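Local coordinates for insecticyanin A form (Manduca sexta, PDB 1Z24), which binds biliverdin IX gamma as a blue pigment that, mixed with lipoprotein-bound carotenes, gives hornworms their green camouflage, at residues Tyr88-Lys93 with Val99-Trp104; Val105-Thr108 with Ala114-Tyr117. All blocks are in the same frame, centred on the assembly; numbering follows the deposited sequence.

Contact 1. Residues Tyr88-Lys93 with Val99-Trp104; sequences YVMTFK and VNLVPW. With BLV (biliverdin IX gamma chromophore), chain B.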
loop_
_atom_site.group_PDB
_atom_site.type_symbol
_atom_site.label_atom_id
_atom_site.label_comp_id
_atom_site.label_asym_id
_atom_site.label_seq_id
_atom_site.Cartn_x
_atom_site.Cartn_y
_atom_site.Cartn_z
ATOM N N TYR A 88 -0.913 17.661 -11.195
ATOM C CA TYR A 88 -0.645 19.064 -11.417
ATOM C C TYR A 88 -0.103 19.784 -10.195
ATOM O O TYR A 88 -0.206 19.343 -9.048
ATOM C CB TYR A 88 -1.893 19.735 -12.086
ATOM C CG TYR A 88 -3.116 19.756 -11.216
ATOM C CD1 TYR A 88 -3.390 20.836 -10.360
ATOM C CD2 TYR A 88 -3.972 18.648 -11.199
ATOM C CE1 TYR A 88 -4.538 20.883 -9.556
ATOM C CE2 TYR A 88 -5.110 18.658 -10.392
ATOM C CZ TYR A 88 -5.386 19.768 -9.587
ATOM O OH TYR A 88 -6.504 19.719 -8.790
ATOM N N VAL A 89 0.490 20.924 -10.457
ATOM C CA VAL A 89 1.065 21.726 -9.397
ATOM C C VAL A 89 0.408 23.086 -9.346
ATOM O O VAL A 89 0.197 23.681 -10.398
ATOM C CB VAL A 89 2.526 21.997 -9.722
ATOM C CG1 VAL A 89 3.207 22.801 -8.574
ATOM C CG2 VAL A 89 3.196 20.668 -10.128
ATOM N N MET A 90 0.098 23.525 -8.109
ATOM C CA MET A 90 -0.512 24.797 -7.809
ATOM C C MET A 90 0.503 25.544 -6.988
ATOM O O MET A 90 0.962 25.046 -5.972
ATOM C CB MET A 90 -1.776 24.599 -7.016
ATOM C CG MET A 90 -2.790 23.839 -7.868
ATOM S SD MET A 90 -4.392 23.830 -7.005
ATOM C CE MET A 90 -4.074 22.782 -5.520
ATOM N N THR A 91 0.877 26.713 -7.462
ATOM C CA THR A 91 1.846 27.462 -6.760
ATOM C C THR A 91 1.225 28.714 -6.292
ATOM O O THR A 91 0.620 29.496 -7.056
ATOM C CB THR A 91 2.925 27.829 -7.730
ATOM O OG1 THR A 91 3.517 26.632 -8.244
ATOM C CG2 THR A 91 3.955 28.705 -7.014
ATOM N N PHE A 92 1.383 28.872 -5.007
ATOM C CA PHE A 92 0.869 30.041 -4.278
ATOM C C PHE A 92 1.981 30.774 -3.523
ATOM O O PHE A 92 2.899 30.148 -3.025
ATOM C CB PHE A 92 -0.155 29.633 -3.196
ATOM C CG PHE A 92 -1.323 28.993 -3.835
ATOM C CD1 PHE A 92 -2.276 29.754 -4.522
ATOM C CD2 PHE A 92 -1.415 27.600 -3.797
ATOM C CE1 PHE A 92 -3.353 29.110 -5.129
ATOM C CE2 PHE A 92 -2.498 26.934 -4.389
ATOM C CZ PHE A 92 -3.446 27.717 -5.046
ATOM N N LYS A 93 1.906 32.096 -3.421
ATOM C CA LYS A 93 2.938 32.824 -2.711
ATOM C C LYS A 93 2.369 33.615 -1.556
ATOM O O LYS A 93 1.386 34.321 -1.740
ATOM C CB LYS A 93 3.623 33.792 -3.641
ATOM C CG LYS A 93 4.332 33.132 -4.806
ATOM C CD LYS A 93 4.853 34.095 -5.868
ATOM C CE LYS A 93 5.717 33.429 -6.929
ATOM N NZ LYS A 93 5.471 34.009 -8.261
ATOM N N VAL A 99 4.574 28.088 -1.988
ATOM C CA VAL A 99 4.015 26.762 -1.829
ATOM C C VAL A 99 3.705 26.107 -3.196
ATOM O O VAL A 99 3.171 26.746 -4.112
ATOM C CB VAL A 99 2.785 26.979 -0.969
ATOM C CG1 VAL A 99 1.911 25.758 -1.036
ATOM C CG2 VAL A 99 3.214 27.319 0.488
ATOM N N ASN A 100 4.074 24.829 -3.316
ATOM C CA ASN A 100 3.844 24.014 -4.503
ATOM C C ASN A 100 2.993 22.791 -4.157
ATOM O O ASN A 100 3.490 21.767 -3.721
ATOM C CB ASN A 100 5.110 23.567 -5.136
ATOM C CG ASN A 100 5.861 24.785 -5.622
ATOM O OD1 ASN A 100 5.493 25.468 -6.557
ATOM N ND2 ASN A 100 6.904 25.124 -4.947
ATOM N N LEU A 101 1.687 22.921 -4.339
ATOM C CA LEU A 101 0.762 21.834 -4.046
ATOM C C LEU A 101 0.587 20.919 -5.239
ATOM O O LEU A 101 0.462 21.363 -6.405
ATOM C CB LEU A 101 -0.603 22.269 -3.488
ATOM C CG LEU A 101 -0.457 23.301 -2.347
ATOM C CD1 LEU A 101 -1.840 23.737 -1.883
ATOM C CD2 LEU A 101 0.269 22.652 -1.141
ATOM N N VAL A 102 0.545 19.621 -4.919
ATOM C CA VAL A 102 0.427 18.658 -5.949
ATOM C C VAL A 102 -0.668 17.628 -5.817
ATOM O O VAL A 102 -0.410 16.541 -5.311
ATOM C CB VAL A 102 1.815 17.935 -6.112
ATOM C CG1 VAL A 102 1.782 16.969 -7.295
ATOM C CG2 VAL A 102 2.995 18.872 -6.303
ATOM N N PRO A 103 -1.855 17.921 -6.319
ATOM C CA PRO A 103 -2.899 16.925 -6.242
ATOM C C PRO A 103 -2.764 15.878 -7.357
ATOM O O PRO A 103 -2.376 16.152 -8.484
ATOM C CB PRO A 103 -4.195 17.678 -6.493
ATOM C CG PRO A 103 -3.823 19.160 -6.549
ATOM C CD PRO A 103 -2.360 19.184 -6.931
ATOM N N TRP A 104 -3.075 14.665 -7.035
ATOM C CA TRP A 104 -3.024 13.618 -8.005
ATOM C C TRP A 104 -4.482 13.318 -8.377
ATOM O O TRP A 104 -5.325 13.154 -7.510
ATOM C CB TRP A 104 -2.490 12.275 -7.388
ATOM C CG TRP A 104 -1.046 12.373 -7.025
ATOM C CD1 TRP A 104 -0.459 13.455 -6.433
ATOM C CD2 TRP A 104 -0.024 11.389 -7.184
ATOM N NE1 TRP A 104 0.876 13.219 -6.231
ATOM C CE2 TRP A 104 1.166 11.924 -6.658
ATOM C CE3 TRP A 104 -0.014 10.087 -7.646
ATOM C CZ2 TRP A 104 2.370 11.181 -6.617
ATOM C CZ3 TRP A 104 1.154 9.356 -7.652
ATOM C CH2 TRP A 104 2.328 9.891 -7.113
HETATM N NA BLV B . -4.533 21.351 -0.475
HETATM C C1A BLV B . -3.464 21.081 0.313
HETATM C C2A BLV B . -2.547 20.112 -0.262
HETATM C C3A BLV B . -3.082 19.782 -1.472
HETATM C C4A BLV B . -4.331 20.559 -1.586
HETATM C CMA BLV B . -2.592 18.731 -2.538
HETATM O OA BLV B . -3.299 21.618 1.388
HETATM C CAA BLV B . -1.335 19.572 0.382
HETATM C CBA BLV B . -1.883 18.587 1.371
HETATM C CGA BLV B . -0.739 18.095 2.258
HETATM O O1A BLV B . -0.229 17.020 2.100
HETATM O O2A BLV B . -0.323 18.818 3.108
HETATM C CHB BLV B . -5.185 20.456 -2.683
HETATM N NB BLV B . -6.937 22.079 -2.157
HETATM C C1B BLV B . -6.460 20.975 -2.832
HETATM C C2B BLV B . -7.452 20.459 -3.742
HETATM C C3B BLV B . -8.515 21.252 -3.603
HETATM C C4B BLV B . -8.190 22.263 -2.590
HETATM C CMB BLV B . -7.291 19.267 -4.672
HETATM C CAB BLV B . -9.818 21.120 -4.332
HETATM C CBB BLV B . -10.917 21.339 -3.539
HETATM C CHC BLV B . -9.061 23.297 -2.223
HETATM N NC BLV B . -7.986 24.556 -0.453
HETATM C C1C BLV B . -8.904 24.403 -1.438
HETATM C C2C BLV B . -9.777 25.584 -1.543
HETATM C C3C BLV B . -9.411 26.518 -0.662
HETATM C C4C BLV B . -8.245 25.856 0.050
HETATM C CMC BLV B . -10.814 25.743 -2.552
HETATM C CAC BLV B . -9.940 27.919 -0.299
HETATM C CBC BLV B . -9.124 28.842 0.264
HETATM C CHD BLV B . -7.544 26.418 1.175
HETATM N ND BLV B . -5.288 25.531 0.697
HETATM C C1D BLV B . -6.202 26.298 1.474
HETATM C C2D BLV B . -5.478 26.957 2.605
HETATM C C3D BLV B . -4.153 26.595 2.512
HETATM C C4D BLV B . -4.074 25.741 1.341
HETATM C CMD BLV B . -6.048 27.834 3.678
HETATM O OD BLV B . -3.038 25.256 0.954
HETATM C CAD BLV B . -3.052 27.015 3.403
HETATM C CBD BLV B . -2.259 28.095 2.692
HETATM C CGD BLV B . -0.940 28.444 3.474
HETATM O O1D BLV B . -0.927 29.356 4.237
HETATM O O2D BLV B . 0.074 27.784 3.338
#

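Contact 2. Residues Val105-Thr108 with Ala114-Tyr117; sequences VLAT and AINY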
loop_
_atom_site.group_PDB
_atom_site.type_symbol
_atom_site.label_atom_id
_atom_site.label_comp_id
_atom_site.label_asym_id
_atom_site.label_seq_id
_atom_site.Cartn_x
_atom_site.Cartn_y
_atom_site.Cartn_z
ATOM N N VAL A 105 -4.788 13.234 -9.660
ATOM C CA VAL A 105 -6.141 12.936 -10.107
ATOM C C VAL A 105 -6.239 11.451 -10.366
ATOM O O VAL A 105 -5.668 10.922 -11.333
ATOM C CB VAL A 105 -6.515 13.700 -11.415
ATOM C CG1 VAL A 105 -8.034 13.523 -11.782
ATOM C CG2 VAL A 105 -6.293 15.173 -11.074
ATOM N N LEU A 106 -6.958 10.769 -9.478
ATOM C CA LEU A 106 -7.121 9.331 -9.634
ATOM C C LEU A 106 -8.076 8.970 -10.767
ATOM O O LEU A 106 -7.902 7.989 -11.483
ATOM C CB LEU A 106 -7.747 8.747 -8.356
ATOM C CG LEU A 106 -6.913 8.937 -7.109
ATOM C CD1 LEU A 106 -7.351 7.982 -5.995
ATOM C CD2 LEU A 106 -5.453 8.787 -7.486
ATOM N N ALA A 107 -9.116 9.761 -10.913
ATOM C CA ALA A 107 -10.121 9.531 -11.957
ATOM C C ALA A 107 -11.063 10.727 -12.154
ATOM O O ALA A 107 -11.356 11.485 -11.239
ATOM C CB ALA A 107 -11.076 8.476 -11.427
ATOM N N THR A 108 -11.539 10.878 -13.378
ATOM C CA THR A 108 -12.448 11.937 -13.705
ATOM C C THR A 108 -13.062 11.742 -15.085
ATOM O O THR A 108 -12.466 11.157 -16.009
ATOM C CB THR A 108 -11.649 13.235 -13.809
ATOM O OG1 THR A 108 -12.579 14.293 -13.992
ATOM C CG2 THR A 108 -10.660 13.251 -15.008
ATOM N N ALA A 114 -14.488 14.484 -10.354
ATOM C CA ALA A 114 -13.074 14.211 -10.261
ATOM C C ALA A 114 -12.787 13.658 -8.885
ATOM O O ALA A 114 -13.400 14.084 -7.910
ATOM C CB ALA A 114 -12.111 15.386 -10.487
ATOM N N ILE A 115 -11.849 12.707 -8.807
ATOM C CA ILE A 115 -11.402 12.119 -7.543
ATOM C C ILE A 115 -9.910 12.433 -7.461
ATOM O O ILE A 115 -9.093 11.887 -8.234
ATOM C CB ILE A 115 -11.715 10.645 -7.350
ATOM C CG1 ILE A 115 -13.217 10.437 -7.482
ATOM C CG2 ILE A 115 -11.292 10.167 -5.978
ATOM C CD1 ILE A 115 -13.502 8.953 -7.693
ATOM N N ASN A 116 -9.575 13.355 -6.538
ATOM C CA ASN A 116 -8.203 13.838 -6.295
ATOM C C ASN A 116 -7.629 13.289 -5.009
ATOM O O ASN A 116 -8.368 12.984 -4.079
ATOM C CB ASN A 116 -8.160 15.384 -6.299
ATOM C CG ASN A 116 -8.204 15.947 -7.708
ATOM O OD1 ASN A 116 -7.856 17.089 -7.946
ATOM N ND2 ASN A 116 -8.615 15.170 -8.604
ATOM N N TYR A 117 -6.314 13.165 -4.960
ATOM C CA TYR A 117 -5.700 12.610 -3.770
ATOM C C TYR A 117 -4.260 13.025 -3.579
ATOM O O TYR A 117 -3.685 13.569 -4.459
ATOM C CB TYR A 117 -5.653 11.116 -4.151
ATOM C CG TYR A 117 -4.726 10.116 -3.431
ATOM C CD1 TYR A 117 -5.240 9.294 -2.425
ATOM C CD2 TYR A 117 -3.383 9.981 -3.793
ATOM C CE1 TYR A 117 -4.456 8.346 -1.759
ATOM C CE2 TYR A 117 -2.583 9.034 -3.153
ATOM C CZ TYR A 117 -3.124 8.223 -2.150
ATOM O OH TYR A 117 -2.336 7.301 -1.539
#

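Contact 1. Residues Tyr88-Lys93 with Val99-Trp104
The carbonyl oxygen of L101 accepts a hydrogen bond from M90 N at 2.8 Å and is also approached by V89 CA at 3.1 Å in a CA-H...O contact. L101 N returns a bond to M90 O, and F92 and V99 exchange a second such pair. On the face carrying T91 and N100, the two side chains extend alongside each other, and T91 OG1 donates to N100 OD1 (2.8 Å) in the plane of the amide carbonyl. These strands are a hairpin of the eight-stranded lipocalin barrel, and the face bearing M90, F92, V99 and L101 turns toward its interior. Past L101 the ladder thins: Y88 N reaches P103 O only weakly, at 3.4 Å. The proline ring instead lies across one face of the Y88 ring, with CD 4.0 Å from the ring centroid in a CH-pi contact. Y88 OH is hydrogen-bonded to Y48 OH. M90 bends at its thioether (chi3 -67°), bringing CE to P103 CG (3.8 Å) and to the biliverdin methine CHB (3.8 Å). L101 meets the pigment with both branches, CD1 lying 3.4 Å from the lactam oxygen OD and CD2 packing on the C2A side.

Contact 2. Residues Val105-Thr108 with Ala114-Tyr117
The L106 side chain overlaps the start of Y117, crossing it obliquely with CG 3.9 Å from Y117 CB and both methyls at similar range. The two strands form a classic beta bulge in an antiparallel hairpin of the lipocalin barrel: L106 and A107 stand together opposite the single residue I115, so the pairing moves by one residue between V105 with N116 and A107 with I115. The carbonyl oxygen of I115 is shared by the two bulge amides. L106 N is the nearer, at 2.7 Å, although its N-H is bent to 138°, whereas A107 N makes a straighter but weak bond at 3.4 Å. Regular pairing resumes where I115 N donates to A107 O (2.8 Å).

The two faces have different neighbours. A107 and I115 both turn to V152 on helix 144-154, which packs against the barrel wall here. The bulge side chain of L106 touches F156 and I160, just beyond that helix. On the other face, T108 packs on A114; its hydroxyl, anti to the backbone N (chi1 -174°), is hydrogen-bonded to Y110 N in the turn and to Y113 O at the start of the next strand. Along that same face V105 and N116 extend alongside each other in one direction. The amide of N116 directs OD1 to the hydroxyl of Y88, and its ND2 lies against the valine, 3.4 Å from V105 CG2 and 3.6 Å from V105 CG1.

In the fold
Strand 97-108 serves both contacts: 99-104 pairs with strand 88-94 in contact 1, and 105-108 pairs with strand 113-122 in contact 2, so three successive barrel strands are tied in series, with contact centres about 15 Å apart. W104 O probably accepts a hydrogen bond from Y117 N (2.7 Å), extending the second ladder on the V105-N116 side of the bulge. Side chains bridge the contacts as well, Y88 OH and N116 OD1 forming a probable hydrogen bond at 3.1 Å and Y88 CE2 packing 3.7 Å from V105 CG2. Contact 1 supplies M90, L101, V102 and P103 to the biliverdin pocket; contact 2 supplies N116, whose side chain touches the pigment.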